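Local coordinates for protein probable thiol peroxidase (Chromobacterium violaceum, PDB 3KEB) that has the thioredoxin-like fold of the redoxin family and is named a probable thiol peroxidase, though its own peroxidase activity is uncertain, at residues A[49-55]-A[82-88]; A[63-69]-A[158-162]. All coordinates share one frame; numbering follows the deposited sequence. Where two conformers were deposited one is given.

How the interactions relate
Both interactions belong to one thioredoxin-like domain of the redoxin family. Interaction 1 pairs strands 51-55 and 84-89 inside the mixed sheet. Interaction 2 joins the loop before helix 67-77 and its first turn to the loop between strand 149-154 and helix 164-177. Their centres lie about 17 Å apart. They meet where Val54 CG1 packs against Phe162 CE2 at 3.7 Å. Along the chain the segments alternate: 49-55, 63-69, 82-88, then 158-162. Helix 67-77 is the crossover between the two strands of interaction 1, and its N-terminal end takes part in interaction 2. The late loop is thereby packed against the central beta-alpha-beta unit.

Interaction 1: residues A[49-55]-A[82-88]; sequences TPKLIVT and HLKLIVI
Pro50 O takes two donors where the strands begin. Lys84 N reaches it at 3.1 Å from across the contact. Thr49 OG1 donates from its own segment at 2.8 Å, in the carbonyl plane and on a lone pair. With chi1 at -177° the hydroxyl lies opposite the Thr49 backbone N and close to the Pro50 carbonyl. Lys84 O then accepts Leu52 N at 2.8 Å, with the donor above the carbonyl plane. The ladder continues through Ile86 N to Leu52 O, Val54 N to Ile86 O and Ile88 N to Val54 O. This is the parallel strand pair of a beta-alpha-beta unit in the thioredoxin-like core, with helix 67-77 as its crossover. Lys51, Ile53, Ile86 and Ile88 share one face of the sheet. There Ile86 CD1 touches Lys51 CD at 3.8 Å, and Ile88 CD1 meets Ile53 CG2 at the same distance. The Lys51 chain bends so that NZ donates to Thr49 O and also to Phe46 O. On the other face Leu85 CD1 lies 4.0 Å from Val54 CG2. Leu52, Leu85 and Val87 meet helix 67-77 on that side.

Interaction 2: residues A[63-69]-A[158-162]; sequences EHAGLLL and TRDFF
His64 ND1 and Thr158 OG1 share a short hydrogen bond of 2.6 Å. The hydroxyl sits at the edge of the imidazole, near its plane. Thr158 OG1 lies between its own backbone N and carbonyl carbon (chi1 57°), and this rotation brings it to the ring. Arg159 runs beside His64, and the two side chains point the same way. His64 CE1 lies over one face of the guanidinium, toward its rim, 3.6 Å from Arg159 NE. The ring and guanidinium planes are turned 46° apart, so this is not a parallel stack.

The backbones meet beside these side chains. Ala65 N makes a weak bond to Thr158 O at 2.9 Å, with an angle of 124° at the hydrogen. One water donates to both Glu63 O and Arg159 O, at 2.8 Å each, and so bridges the two loops.

Farther along, the contact becomes apolar. Leu68 CD2 meets the edge of the Phe161 ring, 3.8 Å from CZ. Leu69 reaches both phenylalanines: its CD1 lies 3.7 Å from Phe161 CD1, and its CD2 lies 3.7 Å from Phe162 CZ. Leu69 and Phe162 cross at about a right angle.

Farther out, Tyr10 meets the His64 ring edge-to-face, and Asn157 OD1 accepts a bond from Arg159 N. An inverse gamma turn centred on His64 comes just before the helix, and Gly66, two residues on, is the N-cap of helix 67-77.

The contact thus packs the start of helix 67-77 on the loop between strand 149-154 and helix 164-177. Phe161 and Phe162 also touch helix 67-77 at Glu72 and Thr73, while strand 7-10 lies against Thr158.

Interaction 1: residues A[49-55]-A[82-88]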
ATOM      1  N   THR A  49      22.492  -3.361  15.315  1.00 15.50           N
ATOM      2  CA  THR A  49      22.702  -4.381  14.317  1.00 14.51           C
ATOM      3  C   THR A  49      23.033  -3.786  12.974  1.00 13.39           C
ATOM      4  O   THR A  49      22.484  -2.735  12.596  1.00 13.82           O
ATOM      5  CB  THR A  49      21.460  -5.354  14.151  1.00 14.44           C
ATOM      6  OG1 THR A  49      21.795  -6.365  13.195  1.00 17.02           O
ATOM      7  CG2 THR A  49      20.219  -4.617  13.670  1.00 16.13           C
ATOM      8  N   PRO A  50      23.932  -4.436  12.241  1.00 12.94           N
ATOM      9  CA  PRO A  50      24.089  -4.039  10.865  1.00 13.61           C
ATOM     10  C   PRO A  50      22.849  -4.471  10.123  1.00 13.49           C
ATOM     11  O   PRO A  50      22.124  -5.337  10.593  1.00 12.89           O
ATOM     12  CB  PRO A  50      25.318  -4.807  10.379  1.00 14.17           C
ATOM     13  CG  PRO A  50      25.608  -5.837  11.425  1.00 15.79           C
ATOM     14  CD  PRO A  50      24.861  -5.514  12.647  1.00 13.89           C
ATOM     15  N   LYS A  51      22.617  -3.835   8.999  1.00 14.39           N
ATOM     16  CA  LYS A  51      21.435  -4.148   8.195  1.00 14.67           C
ATOM     17  C   LYS A  51      21.557  -3.971   6.755  1.00 13.78           C
ATOM     18  O   LYS A  51      22.408  -3.255   6.263  1.00 12.89           O
ATOM     19  CB  LYS A  51      20.254  -3.366   8.671  1.00 17.90           C
ATOM     20  CG  LYS A  51      20.443  -1.914   8.795  1.00 17.72           C
ATOM     21  CD  LYS A  51      19.928  -1.678  10.143  1.00 23.01           C
ATOM     22  CE  LYS A  51      20.159  -0.366  10.663  1.00 26.63           C
ATOM     23  NZ  LYS A  51      20.437  -0.515  12.210  1.00 23.04           N
ATOM     24  N   LEU A  52      20.686  -4.693   6.076  1.00 13.03           N
ATOM     25  CA  LEU A  52      20.588  -4.705   4.625  1.00 12.90           C
ATOM     26  C   LEU A  52      19.157  -4.218   4.345  1.00 14.54           C
ATOM     27  O   LEU A  52      18.177  -4.924   4.618  1.00 14.36           O
ATOM     28  CB  LEU A  52      20.813  -6.133   4.095  1.00 13.47           C
ATOM     29  CG  LEU A  52      21.092  -6.200   2.605  1.00 13.54           C
ATOM     30  CD1 LEU A  52      22.359  -5.360   2.126  1.00 13.24           C
ATOM     31  CD2 LEU A  52      21.280  -7.671   2.171  1.00 14.69           C
ATOM     32  N   ILE A  53      19.051  -2.970   3.925  1.00 14.08           N
ATOM     33  CA  ILE A  53      17.745  -2.377   3.550  1.00 15.11           C
ATOM     34  C   ILE A  53      17.479  -2.604   2.056  1.00 14.43           C
ATOM     35  O   ILE A  53      18.362  -2.432   1.231  1.00 15.22           O
ATOM     36  CB  ILE A  53      17.701  -0.892   3.893  1.00 14.69           C
ATOM     37  CG1 ILE A  53      17.831  -0.690   5.411  1.00 16.94           C
ATOM     38  CG2 ILE A  53      16.428  -0.210   3.339  1.00 15.32           C
ATOM     39  CD1 ILE A  53      17.969   0.680   5.784  1.00 18.00           C
ATOM     40  N   VAL A  54      16.292  -3.085   1.727  1.00 13.51           N
ATOM     41  CA  VAL A  54      15.921  -3.312   0.368  1.00 14.70           C
ATOM     42  C   VAL A  54      14.556  -2.726   0.158  1.00 14.94           C
ATOM     43  O   VAL A  54      13.636  -3.026   0.936  1.00 15.03           O
ATOM     44  CB  VAL A  54      15.852  -4.846   0.039  1.00 15.58           C
ATOM     45  CG1 VAL A  54      15.281  -5.085  -1.296  1.00 18.13           C
ATOM     46  CG2 VAL A  54      17.283  -5.494   0.085  1.00 17.07           C
ATOM     47  N   THR A  55      14.440  -1.909  -0.882  1.00 13.99           N
ATOM     48  CA  THR A  55      13.148  -1.463  -1.364  1.00 14.96           C
ATOM     49  C   THR A  55      12.782  -2.353  -2.546  1.00 14.61           C
ATOM     50  O   THR A  55      13.624  -2.692  -3.384  1.00 13.19           O
ATOM     51  CB  THR A  55      13.185   0.003  -1.777  1.00 15.43           C
ATOM     52  OG1 THR A  55      14.275   0.212  -2.732  1.00 15.91           O
ATOM     53  CG2 THR A  55      13.346   0.882  -0.542  1.00 15.94           C
ATOM     54  N   HIS A  82      24.124 -12.261  10.555  1.00 13.03           N
ATOM     55  CA  HIS A  82      24.035 -11.196  11.549  1.00 13.57           C
ATOM     56  C   HIS A  82      23.527  -9.889  10.961  1.00 13.54           C
ATOM     57  O   HIS A  82      23.425  -8.889  11.665  1.00 15.42           O
ATOM     58  CB  HIS A  82      25.377 -11.011  12.256  1.00 14.26           C
ATOM     59  CG  HIS A  82      25.872 -12.249  12.930  1.00 13.56           C
ATOM     60  ND1 HIS A  82      27.139 -12.346  13.458  1.00 14.32           N
ATOM     61  CD2 HIS A  82      25.271 -13.434  13.177  1.00 11.36           C
ATOM     62  CE1 HIS A  82      27.307 -13.551  13.976  1.00 12.30           C
ATOM     63  NE2 HIS A  82      26.185 -14.229  13.835  1.00 12.64           N
ATOM     64  N   LEU A  83      23.224  -9.923   9.675  1.00 12.94           N
ATOM     65  CA  LEU A  83      22.798  -8.790   8.919  0.60 13.70           C
ATOM     66  C   LEU A  83      21.266  -8.817   8.901  1.00 13.68           C
ATOM     67  O   LEU A  83      20.660  -9.804   8.384  1.00 15.19           O
ATOM     68  CB  LEU A  83      23.391  -8.912   7.527  0.60 13.89           C
ATOM     69  CG  LEU A  83      23.915  -7.685   6.790  0.60 17.91           C
ATOM     70  CD1 LEU A  83      25.053  -7.049   7.548  0.60 17.49           C
ATOM     71  CD2 LEU A  83      24.364  -8.077   5.386  0.60 14.37           C
ATOM     72  N   LYS A  84      20.667  -7.787   9.449  1.00 11.84           N
ATOM     73  CA  LYS A  84      19.204  -7.676   9.549  1.00 12.43           C
ATOM     74  C   LYS A  84      18.629  -7.184   8.210  1.00 12.69           C
ATOM     75  O   LYS A  84      18.916  -6.044   7.783  1.00 11.45           O
ATOM     76  CB  LYS A  84      18.795  -6.724  10.689  1.00 10.53           C
ATOM     77  CG  LYS A  84      17.335  -6.456  10.831  1.00 12.43           C
ATOM     78  CD  LYS A  84      16.545  -7.732  11.209  1.00 14.88           C
ATOM     79  CE  LYS A  84      15.034  -7.521  11.361  1.00 18.69           C
ATOM     80  NZ  LYS A  84      14.436  -8.784  11.881  1.00 16.47           N
ATOM     81  N   LEU A  85      17.802  -8.014   7.599  1.00 11.85           N
ATOM     82  CA  LEU A  85      17.147  -7.693   6.333  1.00 12.30           C
ATOM     83  C   LEU A  85      15.876  -6.907   6.642  1.00 12.54           C
ATOM     84  O   LEU A  85      14.980  -7.398   7.406  1.00 14.14           O
ATOM     85  CB  LEU A  85      16.801  -8.976   5.571  1.00 11.46           C
ATOM     86  CG  LEU A  85      16.125  -8.750   4.199  1.00 15.41           C
ATOM     87  CD1 LEU A  85      16.937  -7.757   3.331  1.00 15.10           C
ATOM     88  CD2 LEU A  85      15.894 -10.004   3.470  1.00 14.67           C
ATOM     89  N   ILE A  86      15.833  -5.680   6.119  1.00 13.49           N
ATOM     90  CA  ILE A  86      14.704  -4.747   6.281  1.00 12.59           C
ATOM     91  C   ILE A  86      14.139  -4.431   4.858  1.00 13.94           C
ATOM     92  O   ILE A  86      14.806  -3.782   4.036  1.00 14.55           O
ATOM     93  CB  ILE A  86      15.111  -3.429   6.962  1.00 12.07           C
ATOM     94  CG1 ILE A  86      15.711  -3.718   8.360  1.00 13.47           C
ATOM     95  CG2 ILE A  86      13.901  -2.522   7.094  1.00 11.60           C
ATOM     96  CD1 ILE A  86      16.395  -2.498   9.008  1.00 13.04           C
ATOM     97  N   VAL A  87      12.938  -4.935   4.587  1.00 13.88           N
ATOM     98  CA  VAL A  87      12.269  -4.751   3.304  1.00 13.23           C
ATOM     99  C   VAL A  87      11.268  -3.613   3.469  1.00 13.87           C
ATOM    100  O   VAL A  87      10.465  -3.612   4.410  1.00 13.14           O
ATOM    101  CB  VAL A  87      11.559  -6.033   2.856  1.00 13.85           C
ATOM    102  CG1 VAL A  87      10.668  -5.792   1.610  1.00 12.69           C
ATOM    103  CG2 VAL A  87      12.580  -7.151   2.589  1.00 15.51           C
ATOM    104  N   ILE A  88      11.307  -2.645   2.549  1.00 13.60           N
ATOM    105  CA  ILE A  88      10.441  -1.487   2.584  1.00 13.79           C
ATOM    106  C   ILE A  88       9.699  -1.415   1.253  1.00 14.51           C
ATOM    107  O   ILE A  88      10.334  -1.510   0.173  1.00 13.91           O
ATOM    108  CB  ILE A  88      11.202  -0.163   2.836  1.00 13.77           C
ATOM    109  CG1 ILE A  88      12.004  -0.285   4.153  1.00 15.27           C
ATOM    110  CG2 ILE A  88      10.217   1.061   2.849  1.00 14.97           C
ATOM    111  CD1 ILE A  88      12.956   0.875   4.451  1.00 12.19           C
TER

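Interaction 2: residues A[63-69]-A[158-162]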
ATOM      1  N   GLU A  63       8.595 -11.278 -10.884  1.00 12.03           N
ATOM      2  CA  GLU A  63       9.836 -10.942 -11.589  0.60 13.48           C
ATOM      3  C   GLU A  63      10.235  -9.465 -11.521  1.00 13.65           C
ATOM      4  O   GLU A  63      11.454  -9.131 -11.596  1.00 13.78           O
ATOM      5  CB  GLU A  63       9.797 -11.418 -13.032  0.60 13.90           C
ATOM      6  CG  GLU A  63       8.729 -10.777 -13.852  0.60 15.58           C
ATOM      7  CD  GLU A  63       7.443 -11.591 -13.976  0.60 19.57           C
ATOM      8  OE1 GLU A  63       6.980 -11.617 -15.141  0.60 20.29           O
ATOM      9  OE2 GLU A  63       6.889 -12.161 -12.960  0.60 14.63           O
ATOM     10  N   HIS A  64       9.270  -8.563 -11.358  1.00 13.04           N
ATOM     11  CA  HIS A  64       9.582  -7.144 -11.292  1.00 12.89           C
ATOM     12  C   HIS A  64       9.811  -6.716  -9.861  1.00 12.43           C
ATOM     13  O   HIS A  64       8.896  -6.278  -9.198  1.00 12.56           O
ATOM     14  CB  HIS A  64       8.469  -6.352 -11.971  1.00 14.24           C
ATOM     15  CG  HIS A  64       8.438  -6.530 -13.451  1.00 11.73           C
ATOM     16  ND1 HIS A  64       9.428  -6.035 -14.275  1.00 11.66           N
ATOM     17  CD2 HIS A  64       7.545  -7.156 -14.253  1.00 12.56           C
ATOM     18  CE1 HIS A  64       9.116  -6.319 -15.535  1.00 14.00           C
ATOM     19  NE2 HIS A  64       7.972  -6.997 -15.549  1.00 13.26           N
ATOM     20  N   ALA A  65      11.057  -6.877  -9.415  1.00 12.31           N
ATOM     21  CA  ALA A  65      11.515  -6.467  -8.128  1.00 13.32           C
ATOM     22  C   ALA A  65      10.520  -6.845  -7.046  1.00 12.93           C
ATOM     23  O   ALA A  65       9.972  -6.015  -6.394  1.00 12.85           O
ATOM     24  CB  ALA A  65      11.803  -4.961  -8.155  1.00 13.26           C
ATOM     25  N   GLY A  66      10.296  -8.145  -6.886  1.00 13.93           N
ATOM     26  CA  GLY A  66       9.307  -8.656  -5.936  1.00 12.86           C
ATOM     27  C   GLY A  66       9.850  -9.833  -5.214  1.00 13.63           C
ATOM     28  O   GLY A  66      10.968  -9.804  -4.736  1.00 14.50           O
ATOM     29  N   LEU A  67       9.051 -10.901  -5.180  1.00 13.32           N
ATOM     30  CA  LEU A  67       9.415 -12.029  -4.388  1.00 13.42           C
ATOM     31  C   LEU A  67      10.658 -12.751  -4.898  1.00 12.84           C
ATOM     32  O   LEU A  67      11.392 -13.318  -4.091  1.00 12.17           O
ATOM     33  CB  LEU A  67       8.252 -13.013  -4.245  1.00 14.92           C
ATOM     34  CG  LEU A  67       7.112 -12.502  -3.345  1.00 15.16           C
ATOM     35  CD1 LEU A  67       6.094 -13.717  -3.241  1.00 19.38           C
ATOM     36  CD2 LEU A  67       7.514 -12.026  -1.965  1.00 16.06           C
ATOM     37  N   LEU A  68      10.903 -12.766  -6.205  1.00 12.43           N
ATOM     38  CA  LEU A  68      12.124 -13.471  -6.696  1.00 13.28           C
ATOM     39  C   LEU A  68      13.385 -12.777  -6.218  1.00 13.85           C
ATOM     40  O   LEU A  68      14.323 -13.398  -5.736  1.00 11.75           O
ATOM     41  CB  LEU A  68      12.093 -13.538  -8.217  1.00 13.21           C
ATOM     42  CG  LEU A  68      13.244 -14.197  -8.913  1.00 16.42           C
ATOM     43  CD1 LEU A  68      13.158 -15.706  -8.642  1.00 16.56           C
ATOM     44  CD2 LEU A  68      13.114 -13.893 -10.427  1.00 17.33           C
ATOM     45  N   LEU A  69      13.420 -11.452  -6.364  1.00  9.81           N
ATOM     46  CA  LEU A  69      14.528 -10.689  -5.863  1.00 12.65           C
ATOM     47  C   LEU A  69      14.702 -10.787  -4.366  1.00 12.06           C
ATOM     48  O   LEU A  69      15.857 -10.784  -3.867  1.00 12.27           O
ATOM     49  CB  LEU A  69      14.318  -9.218  -6.207  1.00 10.15           C
ATOM     50  CG  LEU A  69      15.431  -8.203  -5.786  1.00 16.00           C
ATOM     51  CD1 LEU A  69      16.722  -8.453  -6.438  1.00 15.14           C
ATOM     52  CD2 LEU A  69      15.000  -6.796  -6.116  1.00 15.01           C
ATOM     53  N   THR A 158      13.946  -3.451 -13.532  1.00 12.01           N
ATOM     54  CA  THR A 158      13.199  -4.128 -12.492  1.00 10.17           C
ATOM     55  C   THR A 158      13.383  -5.612 -12.465  1.00 12.61           C
ATOM     56  O   THR A 158      13.075  -6.217 -11.405  1.00 12.85           O
ATOM     57  CB  THR A 158      11.690  -3.807 -12.606  1.00 12.56           C
ATOM     58  OG1 THR A 158      11.219  -4.170 -13.885  1.00 11.25           O
ATOM     59  CG2 THR A 158      11.396  -2.304 -12.357  1.00  9.64           C
ATOM     60  N   ARG A 159      13.848  -6.186 -13.585  1.00  9.35           N
ATOM     61  CA  ARG A 159      14.089  -7.644 -13.661  1.00 13.53           C
ATOM     62  C   ARG A 159      15.449  -8.038 -13.140  1.00 13.70           C
ATOM     63  O   ARG A 159      15.698  -9.231 -12.910  1.00 14.51           O
ATOM     64  CB  ARG A 159      13.925  -8.129 -15.071  1.00 12.22           C
ATOM     65  CG  ARG A 159      12.549  -7.922 -15.609  1.00 17.81           C
ATOM     66  CD  ARG A 159      12.514  -8.424 -17.068  1.00 20.71           C
ATOM     67  NE  ARG A 159      11.140  -8.525 -17.542  1.00 26.42           N
ATOM     68  CZ  ARG A 159      10.628  -7.804 -18.526  1.00 27.81           C
ATOM     69  NH1 ARG A 159      11.342  -6.907 -19.178  1.00 32.68           N
ATOM     70  NH2 ARG A 159       9.356  -7.988 -18.849  1.00 31.14           N
ATOM     71  N   ASP A 160      16.305  -7.036 -12.898  1.00 14.13           N
ATOM     72  CA  ASP A 160      17.662  -7.318 -12.494  1.00 14.79           C
ATOM     73  C   ASP A 160      17.725  -7.759 -11.036  1.00 13.15           C
ATOM     74  O   ASP A 160      16.852  -7.454 -10.221  1.00 13.75           O
ATOM     75  CB  ASP A 160      18.565  -6.097 -12.646  1.00 13.97           C
ATOM     76  CG  ASP A 160      18.806  -5.666 -14.103  1.00 18.60           C
ATOM     77  OD1 ASP A 160      18.477  -6.393 -15.054  1.00 20.14           O
ATOM     78  OD2 ASP A 160      19.376  -4.543 -14.274  1.00 22.22           O
ATOM     79  N   PHE A 161      18.857  -8.362 -10.680  1.00 12.92           N
ATOM     80  CA  PHE A 161      19.223  -8.576  -9.287  1.00 12.64           C
ATOM     81  C   PHE A 161      20.299  -7.597  -8.841  1.00 12.93           C
ATOM     82  O   PHE A 161      21.101  -7.091  -9.629  1.00 12.19           O
ATOM     83  CB  PHE A 161      19.681 -10.032  -9.005  1.00 14.04           C
ATOM     84  CG  PHE A 161      18.668 -11.103  -9.338  1.00 15.32           C
ATOM     85  CD1 PHE A 161      17.318 -10.893  -9.215  1.00 19.90           C
ATOM     86  CD2 PHE A 161      19.095 -12.335  -9.811  1.00 19.76           C
ATOM     87  CE1 PHE A 161      16.402 -11.871  -9.548  1.00 21.88           C
ATOM     88  CE2 PHE A 161      18.189 -13.324 -10.122  1.00 24.68           C
ATOM     89  CZ  PHE A 161      16.832 -13.077  -9.990  1.00 22.33           C
ATOM     90  N   PHE A 162      20.349  -7.353  -7.535  1.00 13.01           N
ATOM     91  CA  PHE A 162      21.436  -6.580  -6.950  1.00 14.04           C
ATOM     92  C   PHE A 162      22.796  -7.236  -7.200  1.00 14.14           C
ATOM     93  O   PHE A 162      22.882  -8.442  -7.431  1.00 14.46           O
ATOM     94  CB  PHE A 162      21.208  -6.458  -5.433  1.00 13.69           C
ATOM     95  CG  PHE A 162      19.882  -5.864  -5.058  1.00 15.54           C
ATOM     96  CD1 PHE A 162      19.529  -4.579  -5.491  1.00 15.81           C
ATOM     97  CD2 PHE A 162      19.001  -6.568  -4.235  1.00 14.81           C
ATOM     98  CE1 PHE A 162      18.310  -4.027  -5.174  1.00 14.65           C
ATOM     99  CE2 PHE A 162      17.787  -5.978  -3.864  1.00 14.77           C
ATOM    100  CZ  PHE A 162      17.446  -4.725  -4.345  1.00 14.95           C
TER
HETATM  101  O   HOH W   1      13.555 -10.834 -12.128  1.00 14.18           O